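Local coordinates for protein probable porin (PDB 2Y0H) that probably forms an outer-membrane channel of the OprD porin family in Pseudomonas aeruginosa, letting small solutes cross the membrane, at residues D163-G168 with A172-E177. Numbering follows the deposited sequence.
Sequences DMYIMG and AHASDE
The side chains of Asp163 and Asp176 lie side by side and point the same way, their carboxylate planes 82° apart. Neither group bonds to the other; instead Asp163 OD1 comes 3.5 Å from Asp176 CB. The like charges, with Asp163 OD1 and Asp176 OD2 5.0 Å apart, probably repel each other mildly. The third flat group, the Tyr165 ring, meets the CB methyl of Ala174 obliquely, with CD1 4.5 Å from it. The same methyl also packs against Asp163 CB at 3.5 Å, so that it touches both the aspartate and, more loosely, the tyrosine. The backbones illustrate how a long loop can fold back on itself with very little regular structure: Met164 and Ser175 form a single antiparallel bridge, a hydrogen-bonded pair. Met164 N donates to Ser175 O (2.8 Å) in a nearly straight bond of 169°, and Ser175 N returns one to Met164 O (2.9 Å). The Met164 chain bends at chi3 (-66°), which brings Met164 CE back to 3.8 Å from Asp176 C. Ser175 OG, directed away from its own backbone N, accepts from Glu177 N in an ST turn and is also hydrogen-bonded to Lys201 O. Both segments belong to the loop joining barrel strands 143-154 and 178-186. Met164 and Ser175 rest on Leu200 of strand 191-200, Met164 also touches Ser153 of strand 143-154, and Tyr165 pairs through its backbone with Asn278, tying the fold-back to another loop of the barrel.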
ATOM      1  N   ASP A 163       2.063  -4.111  19.130  1.00 45.83           N
ATOM      2  CA  ASP A 163       0.748  -4.748  19.021  1.00 41.19           C
ATOM      3  C   ASP A 163      -0.147  -3.981  18.073  1.00 35.07           C
ATOM      4  O   ASP A 163      -0.022  -2.765  17.918  1.00 31.05           O
ATOM      5  CB  ASP A 163       0.061  -4.929  20.371  1.00 43.22           C
ATOM      6  CG  ASP A 163       0.793  -5.894  21.259  1.00 43.46           C
ATOM      7  OD1 ASP A 163       1.669  -6.615  20.739  1.00 45.11           O
ATOM      8  OD2 ASP A 163       0.504  -5.918  22.470  1.00 50.24           O
ATOM      9  N   MET A 164      -1.063  -4.716  17.457  1.00 34.81           N
ATOM     10  CA  MET A 164      -1.848  -4.221  16.339  1.00 30.33           C
ATOM     11  C   MET A 164      -3.306  -3.941  16.696  1.00 28.23           C
ATOM     12  O   MET A 164      -3.885  -4.565  17.591  1.00 27.02           O
ATOM     13  CB  MET A 164      -1.753  -5.211  15.178  1.00 28.25           C
ATOM     14  CG  MET A 164      -0.357  -5.293  14.603  1.00 28.64           C
ATOM     15  SD  MET A 164      -0.083  -6.782  13.641  1.00 29.35           S
ATOM     16  CE  MET A 164      -0.198  -8.056  14.914  1.00 26.39           C
ATOM     17  N   TYR A 165      -3.896  -2.993  15.987  1.00 24.15           N
ATOM     18  CA  TYR A 165      -5.278  -2.619  16.244  1.00 24.70           C
ATOM     19  C   TYR A 165      -5.826  -1.985  14.973  1.00 23.91           C
ATOM     20  O   TYR A 165      -5.066  -1.690  14.054  1.00 26.68           O
ATOM     21  CB  TYR A 165      -5.377  -1.682  17.464  1.00 24.58           C
ATOM     22  CG  TYR A 165      -4.518  -0.424  17.377  1.00 30.13           C
ATOM     23  CD1 TYR A 165      -3.171  -0.444  17.736  1.00 29.00           C
ATOM     24  CD2 TYR A 165      -5.057   0.775  16.923  1.00 28.43           C
ATOM     25  CE1 TYR A 165      -2.391   0.699  17.662  1.00 27.12           C
ATOM     26  CE2 TYR A 165      -4.291   1.918  16.840  1.00 31.69           C
ATOM     27  CZ  TYR A 165      -2.960   1.877  17.209  1.00 34.33           C
ATOM     28  OH  TYR A 165      -2.204   3.017  17.115  1.00 34.35           O
ATOM     29  N   ILE A 166      -7.140  -1.815  14.897  1.00 27.06           N
ATOM     30  CA  ILE A 166      -7.744  -1.128  13.760  1.00 24.17           C
ATOM     31  C   ILE A 166      -7.321   0.328  13.800  1.00 28.26           C
ATOM     32  O   ILE A 166      -7.407   0.968  14.850  1.00 28.48           O
ATOM     33  CB  ILE A 166      -9.286  -1.203  13.784  1.00 25.44           C
ATOM     34  CG1 ILE A 166      -9.769  -2.654  13.580  1.00 24.61           C
ATOM     35  CG2 ILE A 166      -9.884  -0.223  12.749  1.00 26.21           C
ATOM     36  CD1 ILE A 166     -11.229  -2.899  13.983  1.00 19.86           C
ATOM     37  N   MET A 167      -6.860   0.840  12.657  1.00 26.66           N
ATOM     38  CA  MET A 167      -6.465   2.245  12.530  1.00 30.68           C
ATOM     39  C   MET A 167      -7.603   3.166  12.964  1.00 33.98           C
ATOM     40  O   MET A 167      -8.704   3.095  12.410  1.00 29.75           O
ATOM     41  CB  MET A 167      -6.108   2.555  11.077  1.00 31.58           C
ATOM     42  CG  MET A 167      -5.602   3.981  10.827  1.00 36.70           C
ATOM     43  SD  MET A 167      -3.899   4.251  11.374  1.00 49.54           S
ATOM     44  CE  MET A 167      -4.114   4.510  13.140  1.00 48.94           C
ATOM     45  N   GLY A 168      -7.339   4.026  13.948  1.00 35.51           N
ATOM     46  CA  GLY A 168      -8.369   4.909  14.483  1.00 33.11           C
ATOM     47  C   GLY A 168      -8.981   4.468  15.809  1.00 35.38           C
ATOM     48  O   GLY A 168      -9.774   5.204  16.395  1.00 40.73           O
ATOM     49  N   ALA A 172      -4.750   0.677  23.337  1.00 37.31           N
ATOM     50  CA  ALA A 172      -4.697  -0.117  24.558  1.00 38.39           C
ATOM     51  C   ALA A 172      -5.406  -1.475  24.408  1.00 38.94           C
ATOM     52  O   ALA A 172      -5.054  -2.448  25.071  1.00 37.69           O
ATOM     53  CB  ALA A 172      -5.277   0.672  25.727  1.00 38.60           C
ATOM     54  N   HIS A 173      -6.405  -1.548  23.537  1.00 32.71           N
ATOM     55  CA  HIS A 173      -7.044  -2.833  23.283  1.00 33.54           C
ATOM     56  C   HIS A 173      -6.497  -3.456  21.989  1.00 36.18           C
ATOM     57  O   HIS A 173      -7.173  -3.514  20.957  1.00 33.27           O
ATOM     58  CB  HIS A 173      -8.571  -2.700  23.303  1.00 28.83           C
ATOM     59  CG  HIS A 173      -9.150  -2.660  24.687  1.00 33.63           C
ATOM     60  ND1 HIS A 173     -10.509  -2.667  24.932  1.00 34.40           N
ATOM     61  CD2 HIS A 173      -8.553  -2.641  25.905  1.00 31.15           C
ATOM     62  CE1 HIS A 173     -10.722  -2.646  26.236  1.00 32.48           C
ATOM     63  NE2 HIS A 173      -9.551  -2.626  26.850  1.00 30.46           N
ATOM     64  N   ALA A 174      -5.255  -3.919  22.071  1.00 30.17           N
ATOM     65  CA  ALA A 174      -4.509  -4.363  20.905  1.00 30.48           C
ATOM     66  C   ALA A 174      -4.317  -5.867  20.918  1.00 26.77           C
ATOM     67  O   ALA A 174      -4.607  -6.530  21.899  1.00 27.73           O
ATOM     68  CB  ALA A 174      -3.159  -3.664  20.854  1.00 30.79           C
ATOM     69  N   SER A 175      -3.812  -6.408  19.821  1.00 27.45           N
ATOM     70  CA  SER A 175      -3.627  -7.845  19.720  1.00 26.85           C
ATOM     71  C   SER A 175      -2.279  -8.092  19.082  1.00 29.47           C
ATOM     72  O   SER A 175      -1.832  -7.295  18.252  1.00 27.67           O
ATOM     73  CB  SER A 175      -4.767  -8.452  18.889  1.00 26.46           C
ATOM     74  OG  SER A 175      -4.433  -9.718  18.339  1.00 27.45           O
ATOM     75  N   ASP A 176      -1.611  -9.173  19.472  1.00 27.60           N
ATOM     76  CA  ASP A 176      -0.302  -9.464  18.900  1.00 29.63           C
ATOM     77  C   ASP A 176      -0.372 -10.531  17.811  1.00 29.52           C
ATOM     78  O   ASP A 176       0.632 -11.139  17.455  1.00 29.38           O
ATOM     79  CB  ASP A 176       0.703  -9.864  19.982  1.00 37.66           C
ATOM     80  CG  ASP A 176       0.271 -11.098  20.776  1.00 40.04           C
ATOM     81  OD1 ASP A 176      -0.761 -11.734  20.440  1.00 34.26           O
ATOM     82  OD2 ASP A 176       0.991 -11.438  21.740  1.00 42.85           O
ATOM     83  N   GLU A 177      -1.562 -10.745  17.271  1.00 25.80           N
ATOM     84  CA  GLU A 177      -1.751 -11.841  16.341  1.00 29.74           C
ATOM     85  C   GLU A 177      -2.675 -11.493  15.168  1.00 23.79           C
ATOM     86  O   GLU A 177      -3.890 -11.390  15.316  1.00 24.99           O
ATOM     87  CB  GLU A 177      -2.249 -13.082  17.091  1.00 30.98           C
ATOM     88  CG  GLU A 177      -2.625 -14.251  16.203  1.00 31.89           C
ATOM     89  CD  GLU A 177      -2.977 -15.497  17.006  1.00 34.40           C
ATOM     90  OE1 GLU A 177      -2.578 -15.587  18.190  1.00 36.21           O
ATOM     91  OE2 GLU A 177      -3.647 -16.384  16.445  1.00 32.33           O
TER